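Flagellar basal body protein (Helicobacter pylori, PDB 5NPY) probably builds part of the flagellar hook, the short extracellular segment that joins the rotary motor to the filament and transmits its torque. Local coordinates at residues 108-113 and 170-175; 508-513 and 537-542; 294-299 and 306-311; 241-246 and 264-269; 370-375 and 405-410. One frame throughout, in Å; residues are numbered along the deposited sequence.

Contact 1. Residues 108-113 and 170-175; sequences TINKDG and HGNTLS
T108 and T173 hold matching torsions: each OG1 lies anti to its own carbonyl carbon (chi1 -62° and -68°), and the two hydroxyls meet on one face of the sheet. They form the non-hydrogen-bonded pair of a short antiparallel bridge between strands 107-109 and 173-176, in the D1 region of this FlgE/F/G-type hook protein. Their OG1 atoms are hydrogen-bonded at 3.0 Å, and either could be the donor.

N172, just before its strand, holds both polar backbone atoms of I109. Its backbone O accepts from I109 N at 2.8 Å. Its side chain turns back between its own backbone N and carbonyl carbon (chi1 76°). This carries ND2 over I109 O. The T108 methyl CG2 rests against the same amide, 3.3 Å from N172 ND2.

I109 and L174 lie on the buried side. I109 CG1 is 4.5 Å from L174 CD1, a loose apolar touch. L544 and P542 cover I109 there, while Y145, I147 and W546 cover L174. N110 ND2 also comes near N172 ND2, but both are donors and do not bond. The N172 ND2 bond to I109 O is 3.0 Å long, and the donor stands above the carbonyl plane.

Contact 2. Residues 508-513 and 537-542; sequences LAFTND and PLSGNP
F510 makes the tight half of this contact with S539 and P542. Its CB lies 3.3 Å from the backbone O of S539. Beyond CB the ring runs along the loop 537-542. Ring atom CD2 is 3.5 Å from S539 OG, and G540 O sits at the ring edge, in plane. Farther out, CE2 of F510 packs on CB of P542 at 3.7 Å. The ring takes this course because CG stands anti to the carbonyl carbon of F510 (chi1 -55°). S539 is buried here, and its CB lies close to N512 O, at 3.1 Å. L508 extends the apolar patch: its CD2 touches P542 CB, and its side chain also packs on M107. W96 and M526 add further cover to F510.

The other end is looser and more open. N512 ND2 comes only to 3.6 Å from L538 O. The backbone N of N512 gives S539 O a weak hydrogen bond of 3.5 Å. T511 is exposed, and its OG1 stays 4.0 Å from S539 O.

The two segments run roughly antiparallel, joining the end of strand 499-509 to the loop that leads into strand 543-544. A509 bonds to I543 by backbone just beyond the contact. With a single weak hydrogen bond between the segments, the contact rests mainly on van der Waals packing of F510 against S539 and P542, with CA-H...O contacts such as P542 CA to A509 O.

Contact 3. Residues 294-299 and 306-311; sequences LNLIKS and PPLLLE
K298 lays its chain across the ring of P306 at about a right angle. The CB of K298 meets P306 CG at 3.5 Å, and CD follows over the same ring. L308 packs beside P306 against the lysine: the side chains of K298 and L308 lie side by side, pointing the same way, with K298 CG 3.6 Å from L308 CD2. The lysine tip continues past both and bonds to backbone O atoms of K304, A303 and G217.

On the same face L296 leans across to the partner strand. Its CG is anti to the backbone N (chi1 -176°), which brings CD1 into the hollow between L308 and L310, 4.0 Å from L308 CB and 4.2 Å from L310 CD2. CD1 also lies 3.6 Å from L309 O. F212 packs on L296 and L308 as well.

The two strands form an antiparallel beta hairpin, 293-298 with 308-313. The N295-E311 and I297-L309 pairs are hydrogen-bonded.

On the opposite face I297 is the central bump. Its CG1 touches L309 CB at 4.1 Å. E311 crosses it at about a right angle, with OE1 3.4 Å from I297 CG2. At the turn end S299 CB fits against L309 CG. P307 O accepts from both S299 N, at 3.0 Å, and S299 OG.

Contact 4. Residues 241-246 and 264-269; sequences DAITNR and FTYGDA
A242 sets its methyl group squarely on the Y266 ring. Its CB is 3.5 Å from the ring centroid and 13° off the normal, a CH-pi contact over one face. I243 reaches the same ring at its edge, where CD1 lies 3.6 Å from Y266 CE1. R246 also meets the edge: NH1 is 3.4 Å from Y266 CD1, with the guanidinium and ring planes 30° apart.

R246 bonds to both the N and the O of Y266. The N-H of Y266 gives a hydrogen bond of 2.8 Å to R246 O. In return R246 NH1 donates to Y266 O, also at 2.8 Å. Y266 O lies in the guanidinium plane, but the arginine N stands above the carbonyl plane. The arginine chain, extended from CG to NE, runs past this carbonyl before the head closes on it. T265 adds its methyl CG2, 3.9 Å from R246 CB.

These residues join the loop before strand 247-252 to the end of strand 260-266. The two strands are antiparallel neighbours in a mixed sheet of five, so this is where the loop entering one strand meets the exit of the other.

The next shell fixes the polar ends. R246 NH2 forms a salt bridge with D384, which probably steadies the head beside the ring. Y266 CG is anti to the backbone N (chi1 179°), which swings the ring under A242 CB, and the ring's hydroxyl bonds to D228 and K277. N230 packs on both A242 and Y266.

Contact 5. Residues 370-375 and 405-410; sequences KYLLQS and VDPKNK
L372 and V405 form a hydrogen-bonded antiparallel pair between strands 370-381 and 396-406, neighbours in a branched sheet. L372 N bonds to V405 O at 3.0 Å, and V405 N returns a bond to L372 O.

The L372 side chain can be followed outward. Its CB lies 3.7 Å from V405 O. CG, anti to the carbonyl carbon (chi1 -63°), approaches P407 CB. CD1 then touches two partners, 3.8 Å from P407 CB and 4.0 Å from V405 CG2. Q374 meets the other methyl of V405, crossing at about a right angle and laying its amide group against CG1.

P407 turns the chain out of its strand and packs toward K370, with its CG 3.2 Å from K370 O. Y371 lies obliquely beside D406, their ring and carboxylate planes 35° apart. Its hydroxyl bonds to K440, and F439 meets its ring edge-to-face. K408 NZ is 5.8 Å from the Y371 ring centroid, too long for more than a slight pull.

D406 shapes the turn after the strand. Its OD1 accepts from K408 N at 3.0 Å, making an Asx turn, with the donor above the carboxylate plane.

The five contacts spread along an elongated chain. Contacts 1 and 2 touch at one end, with centres about 14 Å apart, and reach the same system of strands. Contacts 3 and 4 lie at the other end, centres about 22 Å apart; the centres of contacts 1 and 3 are about 75 Å apart. Contact 5 is nearer the middle, its centre about 33 Å from that of contact 3, and shares its branched antiparallel sheet. Along the chain the order is 1, 4, 3, 5, 2. The chain thus leaves the contact 1 region, builds the distant parts, and returns to complete the starting end through contact 2, consistent with hook-protein domains inserted one into another.

Contact 1. Residues 108-113 and 170-175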
# COMPACT_ATOMS: atom_id res chain seq x y z
N THR A 108 -2.82 39.25 9.86
CA THR A 108 -1.59 38.67 9.43
C THR A 108 -0.51 39.21 10.30
O THR A 108 -0.46 40.38 10.52
CB THR A 108 -1.29 39.04 7.99
OG1 THR A 108 -2.31 38.54 7.15
CG2 THR A 108 -0.01 38.47 7.55
N ILE A 109 0.35 38.36 10.80
CA ILE A 109 1.40 38.78 11.68
C ILE A 109 2.75 38.56 11.06
O ILE A 109 3.13 37.45 10.83
CB ILE A 109 1.39 37.99 12.99
CG1 ILE A 109 -0.01 37.72 13.49
CG2 ILE A 109 2.18 38.70 14.04
CD1 ILE A 109 -0.72 38.92 14.02
N ASN A 110 3.50 39.61 10.86
CA ASN A 110 4.81 39.49 10.28
C ASN A 110 5.87 39.84 11.29
O ASN A 110 5.57 40.33 12.34
CB ASN A 110 4.91 40.38 9.07
CG ASN A 110 4.02 39.94 7.95
OD1 ASN A 110 3.01 40.53 7.69
ND2 ASN A 110 4.41 38.88 7.30
N LYS A 111 7.12 39.61 10.97
CA LYS A 111 8.19 39.90 11.91
C LYS A 111 8.31 41.37 12.25
O LYS A 111 8.62 41.71 13.36
CB LYS A 111 9.51 39.34 11.45
CG LYS A 111 9.97 39.90 10.13
CD LYS A 111 11.42 40.32 10.18
CE LYS A 111 12.03 40.36 8.79
NZ LYS A 111 11.75 41.64 8.09
N ASP A 112 8.07 42.26 11.30
CA ASP A 112 8.10 43.68 11.57
C ASP A 112 6.72 44.05 12.07
O ASP A 112 6.39 43.76 13.20
CB ASP A 112 8.44 44.46 10.31
CG ASP A 112 8.09 43.71 9.07
OD1 ASP A 112 7.58 44.34 8.14
OD2 ASP A 112 8.24 42.50 9.06
N GLY A 113 5.81 44.04 11.59
CA GLY A 113 4.46 44.40 11.95
C GLY A 113 3.45 43.30 11.77
O GLY A 113 3.74 42.16 11.97
N HIS A 170 1.83 26.43 10.87
CA HIS A 170 2.73 27.44 11.41
C HIS A 170 2.63 28.76 10.66
O HIS A 170 3.49 29.64 10.83
CB HIS A 170 4.19 26.94 11.43
CG HIS A 170 4.77 26.60 10.09
ND1 HIS A 170 4.72 27.46 9.01
CD2 HIS A 170 5.45 25.51 9.67
CE1 HIS A 170 5.33 26.90 7.98
NE2 HIS A 170 5.77 25.71 8.35
N GLY A 171 1.58 28.94 9.85
CA GLY A 171 1.34 30.16 9.10
C GLY A 171 1.09 31.38 9.96
O GLY A 171 1.10 31.30 11.19
N ASN A 172 0.87 32.53 9.32
CA ASN A 172 0.85 33.81 10.03
C ASN A 172 -0.43 34.61 9.81
O ASN A 172 -0.48 35.78 10.18
CB ASN A 172 2.05 34.67 9.62
CG ASN A 172 1.87 35.30 8.25
OD1 ASN A 172 1.14 34.79 7.39
ND2 ASN A 172 2.55 36.42 8.03
N THR A 173 -1.46 34.02 9.21
CA THR A 173 -2.71 34.73 8.97
C THR A 173 -3.82 34.07 9.78
O THR A 173 -4.15 32.90 9.55
CB THR A 173 -3.06 34.74 7.48
OG1 THR A 173 -2.12 35.57 6.79
CG2 THR A 173 -4.47 35.28 7.27
N LEU A 174 -4.40 34.83 10.71
CA LEU A 174 -5.42 34.34 11.63
C LEU A 174 -6.79 34.82 11.19
O LEU A 174 -6.94 35.95 10.71
CB LEU A 174 -5.12 34.82 13.05
CG LEU A 174 -3.67 34.61 13.49
CD1 LEU A 174 -3.43 35.18 14.89
CD2 LEU A 174 -3.28 33.13 13.41
N SER A 175 -7.80 33.97 11.38
CA SER A 175 -9.17 34.32 11.02
C SER A 175 -10.11 33.62 12.00
O SER A 175 -9.67 32.83 12.84
CB SER A 175 -9.47 33.91 9.56
OG SER A 175 -9.65 32.52 9.41

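Contact 2. Residues 508-513 and 537-542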
# COMPACT_ATOMS: atom_id res chain seq x y z
N LEU A 508 -0.97 35.28 20.67
CA LEU A 508 -0.05 36.36 20.36
C LEU A 508 0.56 36.88 21.66
O LEU A 508 -0.12 36.95 22.69
CB LEU A 508 -0.73 37.51 19.61
CG LEU A 508 -1.31 37.17 18.23
CD1 LEU A 508 -2.25 38.25 17.78
CD2 LEU A 508 -0.20 36.97 17.21
N ALA A 509 1.84 37.22 21.60
CA ALA A 509 2.57 37.75 22.75
C ALA A 509 3.14 39.12 22.40
O ALA A 509 3.14 39.55 21.25
CB ALA A 509 3.69 36.80 23.19
N PHE A 510 3.64 39.79 23.43
CA PHE A 510 4.24 41.11 23.28
C PHE A 510 5.41 41.22 24.24
O PHE A 510 5.42 40.58 25.29
CB PHE A 510 3.24 42.23 23.58
CG PHE A 510 1.98 42.16 22.77
CD1 PHE A 510 0.92 41.36 23.17
CD2 PHE A 510 1.86 42.90 21.61
CE1 PHE A 510 -0.24 41.30 22.42
CE2 PHE A 510 0.70 42.85 20.85
CZ PHE A 510 -0.35 42.05 21.26
N THR A 511 6.38 42.04 23.87
CA THR A 511 7.50 42.30 24.77
C THR A 511 7.13 43.27 25.89
O THR A 511 7.91 43.42 26.84
CB THR A 511 8.70 42.84 24.00
OG1 THR A 511 8.35 44.06 23.33
CG2 THR A 511 9.20 41.80 22.98
N ASN A 512 5.97 43.92 25.80
CA ASN A 512 5.52 44.81 26.88
C ASN A 512 3.99 44.79 26.94
O ASN A 512 3.32 45.61 26.32
CB ASN A 512 6.04 46.22 26.69
CG ASN A 512 5.67 47.12 27.84
OD1 ASN A 512 5.66 46.67 28.98
ND2 ASN A 512 5.32 48.38 27.55
N ASP A 513 3.45 43.86 27.74
CA ASP A 513 1.99 43.78 27.91
C ASP A 513 1.43 45.03 28.58
O ASP A 513 0.25 45.36 28.37
CB ASP A 513 1.61 42.55 28.73
CG ASP A 513 1.72 41.26 27.95
OD1 ASP A 513 2.10 40.24 28.56
OD2 ASP A 513 1.44 41.27 26.72
N PRO A 537 4.11 50.92 18.34
CA PRO A 537 2.84 50.34 18.77
C PRO A 537 2.82 49.96 20.25
O PRO A 537 1.97 49.18 20.65
CB PRO A 537 2.72 49.10 17.88
CG PRO A 537 3.43 49.53 16.59
CD PRO A 537 4.27 50.77 16.88
N LEU A 538 3.77 50.50 21.01
CA LEU A 538 3.67 50.69 22.46
C LEU A 538 3.84 49.41 23.27
O LEU A 538 4.68 49.36 24.18
CB LEU A 538 2.33 51.34 22.81
CG LEU A 538 2.39 52.06 24.15
CD1 LEU A 538 3.66 52.87 24.25
CD2 LEU A 538 1.17 52.94 24.35
N SER A 539 3.03 48.41 23.00
CA SER A 539 3.30 47.06 23.49
C SER A 539 4.31 46.33 22.63
O SER A 539 4.57 45.14 22.86
CB SER A 539 1.99 46.27 23.55
OG SER A 539 1.35 46.25 22.28
N GLY A 540 4.90 47.02 21.65
CA GLY A 540 5.65 46.33 20.61
C GLY A 540 4.69 45.67 19.64
O GLY A 540 3.48 45.60 19.90
N ASN A 541 5.21 45.18 18.52
CA ASN A 541 4.39 44.47 17.56
C ASN A 541 4.03 43.08 18.08
O ASN A 541 4.76 42.51 18.90
CB ASN A 541 5.10 44.35 16.22
CG ASN A 541 5.16 45.66 15.48
OD1 ASN A 541 4.25 46.48 15.60
ND2 ASN A 541 6.22 45.86 14.70
N PRO A 542 2.91 42.52 17.62
CA PRO A 542 2.47 41.23 18.16
C PRO A 542 3.40 40.12 17.69
O PRO A 542 3.82 40.09 16.53
CB PRO A 542 1.06 41.06 17.60
CG PRO A 542 1.10 41.82 16.32
CD PRO A 542 1.99 43.01 16.58

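Contact 3. Residues 294-299 and 306-311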
# COMPACT_ATOMS: atom_id res chain seq x y z
N LEU A 294 8.23 -34.31 -23.90
CA LEU A 294 7.87 -33.85 -22.56
C LEU A 294 6.61 -32.99 -22.66
O LEU A 294 6.66 -31.85 -23.16
CB LEU A 294 9.01 -33.06 -21.93
CG LEU A 294 8.61 -32.56 -20.55
CD1 LEU A 294 8.37 -33.78 -19.65
CD2 LEU A 294 9.66 -31.62 -19.99
N ASN A 295 5.48 -33.52 -22.18
CA ASN A 295 4.17 -32.90 -22.34
C ASN A 295 3.57 -32.49 -21.00
O ASN A 295 3.82 -33.12 -19.97
CB ASN A 295 3.19 -33.86 -23.04
CG ASN A 295 3.60 -34.20 -24.47
OD1 ASN A 295 3.58 -35.36 -24.88
ND2 ASN A 295 3.98 -33.17 -25.24
N LEU A 296 2.76 -31.43 -21.03
CA LEU A 296 1.84 -31.09 -19.95
C LEU A 296 0.48 -31.74 -20.21
O LEU A 296 -0.12 -31.51 -21.27
CB LEU A 296 1.70 -29.58 -19.83
CG LEU A 296 0.84 -29.11 -18.66
CD1 LEU A 296 1.54 -29.39 -17.37
CD2 LEU A 296 0.52 -27.63 -18.80
N ILE A 297 -0.02 -32.53 -19.25
CA ILE A 297 -1.30 -33.22 -19.37
C ILE A 297 -2.15 -33.01 -18.12
O ILE A 297 -1.66 -32.70 -17.03
CB ILE A 297 -1.14 -34.74 -19.64
CG1 ILE A 297 -0.31 -35.40 -18.54
CG2 ILE A 297 -0.50 -35.01 -20.99
CD1 ILE A 297 -0.69 -36.82 -18.26
N LYS A 298 -3.46 -33.21 -18.28
CA LYS A 298 -4.36 -33.21 -17.14
C LYS A 298 -4.44 -34.61 -16.55
O LYS A 298 -4.52 -35.59 -17.29
CB LYS A 298 -5.76 -32.75 -17.53
CG LYS A 298 -5.87 -31.35 -18.07
CD LYS A 298 -7.33 -31.11 -18.45
CE LYS A 298 -7.64 -29.65 -18.68
NZ LYS A 298 -9.09 -29.48 -19.04
N SER A 299 -4.39 -34.69 -15.22
CA SER A 299 -4.47 -35.97 -14.53
C SER A 299 -5.83 -36.63 -14.68
O SER A 299 -5.95 -37.83 -14.44
CB SER A 299 -4.17 -35.77 -13.05
OG SER A 299 -5.08 -34.84 -12.51
N PRO A 306 -8.25 -29.86 -13.42
CA PRO A 306 -7.71 -30.88 -12.49
C PRO A 306 -6.24 -30.62 -12.19
O PRO A 306 -5.61 -29.76 -12.82
CB PRO A 306 -7.88 -32.19 -13.28
CG PRO A 306 -7.64 -31.75 -14.72
CD PRO A 306 -8.18 -30.31 -14.82
N PRO A 307 -5.66 -31.35 -11.24
CA PRO A 307 -4.20 -31.32 -11.08
C PRO A 307 -3.53 -31.74 -12.37
O PRO A 307 -4.01 -32.61 -13.09
CB PRO A 307 -3.94 -32.32 -9.95
CG PRO A 307 -5.23 -32.38 -9.17
CD PRO A 307 -6.33 -32.13 -10.18
N LEU A 308 -2.42 -31.08 -12.68
CA LEU A 308 -1.72 -31.31 -13.93
C LEU A 308 -0.45 -32.13 -13.69
O LEU A 308 0.14 -32.07 -12.61
CB LEU A 308 -1.38 -29.98 -14.63
CG LEU A 308 -2.59 -29.08 -14.92
CD1 LEU A 308 -2.14 -27.87 -15.67
CD2 LEU A 308 -3.69 -29.82 -15.70
N LEU A 309 -0.06 -32.89 -14.70
CA LEU A 309 1.14 -33.72 -14.64
C LEU A 309 2.02 -33.43 -15.83
O LEU A 309 1.57 -32.92 -16.86
CB LEU A 309 0.81 -35.23 -14.65
CG LEU A 309 -0.38 -35.70 -13.83
CD1 LEU A 309 -0.69 -37.14 -14.19
CD2 LEU A 309 -0.04 -35.60 -12.35
N LEU A 310 3.30 -33.77 -15.67
CA LEU A 310 4.24 -33.91 -16.77
C LEU A 310 4.25 -35.35 -17.25
O LEU A 310 4.00 -36.29 -16.48
CB LEU A 310 5.65 -33.48 -16.34
CG LEU A 310 5.81 -32.04 -15.86
CD1 LEU A 310 7.25 -31.80 -15.43
CD2 LEU A 310 5.39 -31.04 -16.93
N GLU A 311 4.55 -35.53 -18.53
CA GLU A 311 4.45 -36.85 -19.15
C GLU A 311 5.56 -37.03 -20.17
O GLU A 311 5.72 -36.20 -21.07
CB GLU A 311 3.08 -37.00 -19.82
CG GLU A 311 2.97 -38.17 -20.77
CD GLU A 311 1.77 -38.05 -21.68
OE1 GLU A 311 1.72 -37.07 -22.46
OE2 GLU A 311 0.88 -38.92 -21.59

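Contact 4. Residues 241-246 and 264-269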
# COMPACT_ATOMS: atom_id res chain seq x y z
N ASP A 241 13.96 -27.79 -6.29
CA ASP A 241 15.31 -27.49 -5.81
C ASP A 241 16.37 -27.85 -6.86
O ASP A 241 17.43 -28.38 -6.55
CB ASP A 241 15.58 -28.20 -4.47
CG ASP A 241 16.85 -27.69 -3.78
OD1 ASP A 241 17.28 -28.38 -2.84
OD2 ASP A 241 17.42 -26.64 -4.17
N ALA A 242 16.06 -27.52 -8.13
CA ALA A 242 17.03 -27.68 -9.21
C ALA A 242 18.37 -27.05 -8.88
O ALA A 242 19.41 -27.50 -9.37
CB ALA A 242 16.49 -27.04 -10.50
N ILE A 243 18.37 -26.00 -8.06
CA ILE A 243 19.60 -25.25 -7.81
C ILE A 243 20.66 -26.14 -7.18
O ILE A 243 21.83 -26.10 -7.57
CB ILE A 243 19.31 -24.02 -6.93
CG1 ILE A 243 18.46 -23.03 -7.70
CG2 ILE A 243 20.61 -23.37 -6.47
CD1 ILE A 243 19.22 -22.40 -8.82
N THR A 244 20.28 -26.97 -6.22
CA THR A 244 21.31 -27.78 -5.60
C THR A 244 21.39 -29.20 -6.15
O THR A 244 22.38 -29.88 -5.89
CB THR A 244 21.12 -27.79 -4.07
OG1 THR A 244 19.74 -27.86 -3.74
CG2 THR A 244 21.67 -26.50 -3.49
N ASN A 245 20.42 -29.64 -6.98
CA ASN A 245 20.52 -30.93 -7.70
C ASN A 245 20.31 -30.68 -9.20
O ASN A 245 19.22 -30.93 -9.72
CB ASN A 245 19.50 -31.94 -7.16
CG ASN A 245 19.58 -32.11 -5.66
OD1 ASN A 245 20.59 -32.58 -5.13
ND2 ASN A 245 18.52 -31.74 -4.97
N ARG A 246 21.37 -30.25 -9.88
CA ARG A 246 21.31 -29.78 -11.27
C ARG A 246 21.34 -30.91 -12.30
O ARG A 246 20.91 -30.68 -13.44
CB ARG A 246 22.48 -28.82 -11.54
CG ARG A 246 22.59 -27.66 -10.50
CD ARG A 246 23.69 -26.68 -10.84
NE ARG A 246 23.62 -25.49 -9.98
CZ ARG A 246 22.97 -24.40 -10.35
NH1 ARG A 246 22.32 -24.40 -11.53
NH2 ARG A 246 22.94 -23.36 -9.52
N PHE A 264 22.03 -33.83 -18.84
CA PHE A 264 21.50 -32.48 -18.85
C PHE A 264 21.75 -31.86 -17.48
O PHE A 264 21.76 -32.56 -16.46
CB PHE A 264 20.00 -32.47 -19.16
CG PHE A 264 19.62 -33.23 -20.40
CD1 PHE A 264 20.54 -33.53 -21.38
CD2 PHE A 264 18.31 -33.63 -20.58
CE1 PHE A 264 20.18 -34.22 -22.53
CE2 PHE A 264 17.92 -34.32 -21.74
CZ PHE A 264 18.86 -34.61 -22.71
N THR A 265 21.96 -30.54 -17.46
CA THR A 265 22.32 -29.82 -16.24
C THR A 265 21.49 -28.55 -16.11
O THR A 265 21.40 -27.76 -17.05
CB THR A 265 23.81 -29.45 -16.24
OG1 THR A 265 24.62 -30.63 -16.25
CG2 THR A 265 24.15 -28.59 -15.04
N TYR A 266 20.92 -28.34 -14.93
CA TYR A 266 20.15 -27.13 -14.69
C TYR A 266 21.08 -25.93 -14.60
O TYR A 266 22.09 -25.95 -13.89
CB TYR A 266 19.32 -27.25 -13.41
CG TYR A 266 18.52 -26.00 -13.11
CD1 TYR A 266 19.02 -25.01 -12.25
CD2 TYR A 266 17.27 -25.78 -13.71
CE1 TYR A 266 18.29 -23.85 -11.99
CE2 TYR A 266 16.53 -24.62 -13.44
CZ TYR A 266 17.04 -23.67 -12.57
OH TYR A 266 16.33 -22.53 -12.30
N GLY A 267 20.70 -24.86 -15.30
CA GLY A 267 21.46 -23.63 -15.31
C GLY A 267 21.11 -22.80 -16.52
O GLY A 267 20.26 -23.16 -17.33
N ASP A 268 21.78 -21.65 -16.62
CA ASP A 268 21.62 -20.73 -17.75
C ASP A 268 21.63 -21.50 -19.08
O ASP A 268 22.64 -22.11 -19.44
CB ASP A 268 22.73 -19.67 -17.73
CG ASP A 268 22.55 -18.55 -18.79
OD1 ASP A 268 22.99 -17.41 -18.53
OD2 ASP A 268 21.99 -18.80 -19.87
N ALA A 269 20.50 -21.50 -19.79
CA ALA A 269 20.39 -22.29 -21.02
C ALA A 269 21.44 -21.92 -22.07
O ALA A 269 21.71 -22.73 -22.97
CB ALA A 269 18.98 -22.16 -21.62

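Contact 5. Residues 370-375 and 405-410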
# COMPACT_ATOMS: atom_id res chain seq x y z
N LYS A 370 -17.11 -0.10 0.23
CA LYS A 370 -15.88 -0.86 0.18
C LYS A 370 -15.92 -1.86 -0.98
O LYS A 370 -16.91 -2.57 -1.17
CB LYS A 370 -15.64 -1.58 1.50
CG LYS A 370 -14.26 -2.22 1.62
CD LYS A 370 -14.15 -3.03 2.93
CE LYS A 370 -15.02 -4.29 2.89
NZ LYS A 370 -15.22 -4.90 4.24
N TYR A 371 -14.84 -1.88 -1.75
CA TYR A 371 -14.52 -2.91 -2.71
C TYR A 371 -13.14 -3.48 -2.36
O TYR A 371 -12.41 -2.91 -1.54
CB TYR A 371 -14.53 -2.35 -4.14
CG TYR A 371 -15.92 -2.04 -4.65
CD1 TYR A 371 -16.56 -2.91 -5.53
CD2 TYR A 371 -16.59 -0.89 -4.26
CE1 TYR A 371 -17.83 -2.64 -6.01
CE2 TYR A 371 -17.87 -0.61 -4.74
CZ TYR A 371 -18.48 -1.49 -5.62
OH TYR A 371 -19.75 -1.24 -6.11
N LEU A 372 -12.80 -4.62 -2.94
CA LEU A 372 -11.62 -5.37 -2.53
C LEU A 372 -10.64 -5.50 -3.71
O LEU A 372 -10.92 -6.22 -4.67
CB LEU A 372 -12.03 -6.73 -1.99
CG LEU A 372 -12.90 -6.77 -0.72
CD1 LEU A 372 -13.32 -8.22 -0.45
CD2 LEU A 372 -12.20 -6.18 0.53
N LEU A 373 -9.50 -4.83 -3.62
CA LEU A 373 -8.49 -4.88 -4.68
C LEU A 373 -7.63 -6.12 -4.43
O LEU A 373 -6.79 -6.15 -3.51
CB LEU A 373 -7.69 -3.58 -4.72
CG LEU A 373 -6.50 -3.48 -5.71
CD1 LEU A 373 -6.82 -4.16 -7.00
CD2 LEU A 373 -6.10 -2.07 -6.03
N GLN A 374 -7.85 -7.17 -5.22
CA GLN A 374 -7.19 -8.45 -4.98
C GLN A 374 -6.08 -8.69 -5.99
O GLN A 374 -6.12 -8.20 -7.13
CB GLN A 374 -8.18 -9.60 -5.00
CG GLN A 374 -9.19 -9.50 -3.84
CD GLN A 374 -10.04 -10.73 -3.65
OE1 GLN A 374 -9.94 -11.71 -4.38
NE2 GLN A 374 -10.91 -10.68 -2.65
N SER A 375 -5.05 -9.40 -5.53
CA SER A 375 -3.90 -9.77 -6.34
C SER A 375 -3.54 -11.19 -6.00
O SER A 375 -3.42 -11.53 -4.82
CB SER A 375 -2.68 -8.89 -6.09
OG SER A 375 -2.82 -7.64 -6.70
N VAL A 405 -13.05 -7.00 -6.54
CA VAL A 405 -14.22 -7.81 -6.26
C VAL A 405 -15.18 -7.02 -5.39
O VAL A 405 -14.75 -6.26 -4.51
CB VAL A 405 -13.89 -9.18 -5.63
CG1 VAL A 405 -12.41 -9.50 -5.76
CG2 VAL A 405 -14.37 -9.29 -4.18
N ASP A 406 -16.46 -7.16 -5.67
CA ASP A 406 -17.49 -6.64 -4.78
C ASP A 406 -17.59 -7.56 -3.57
O ASP A 406 -17.94 -8.74 -3.74
CB ASP A 406 -18.82 -6.55 -5.52
CG ASP A 406 -19.95 -6.02 -4.65
OD1 ASP A 406 -19.69 -5.46 -3.57
OD2 ASP A 406 -21.11 -6.14 -5.08
N PRO A 407 -17.28 -7.09 -2.36
CA PRO A 407 -17.42 -7.97 -1.19
C PRO A 407 -18.85 -8.40 -0.96
O PRO A 407 -19.08 -9.41 -0.29
CB PRO A 407 -16.91 -7.11 -0.03
CG PRO A 407 -17.18 -5.71 -0.47
CD PRO A 407 -17.01 -5.70 -1.98
N LYS A 408 -19.82 -7.67 -1.52
CA LYS A 408 -21.23 -7.93 -1.24
C LYS A 408 -21.76 -9.15 -1.99
O LYS A 408 -22.70 -9.79 -1.52
CB LYS A 408 -22.07 -6.68 -1.57
CG LYS A 408 -22.09 -5.64 -0.43
CD LYS A 408 -22.23 -4.21 -0.94
CE LYS A 408 -20.86 -3.63 -1.29
NZ LYS A 408 -20.42 -2.60 -0.32
N ASN A 409 -21.18 -9.47 -3.16
CA ASN A 409 -21.55 -10.70 -3.87
C ASN A 409 -20.33 -11.55 -4.19
O ASN A 409 -20.44 -12.49 -4.99
CB ASN A 409 -22.36 -10.40 -5.14
CG ASN A 409 -21.62 -9.52 -6.16
OD1 ASN A 409 -20.39 -9.41 -6.13
ND2 ASN A 409 -22.37 -8.90 -7.06
N LYS A 410 -19.17 -11.24 -3.59
CA LYS A 410 -17.92 -12.00 -3.76
C LYS A 410 -17.61 -12.25 -5.24
O LYS A 410 -17.17 -13.33 -5.63
CB LYS A 410 -17.96 -13.31 -2.98
CG LYS A 410 -18.45 -13.16 -1.54
CD LYS A 410 -18.48 -14.52 -0.83
CE LYS A 410 -17.58 -14.55 0.40
NZ LYS A 410 -18.16 -13.72 1.48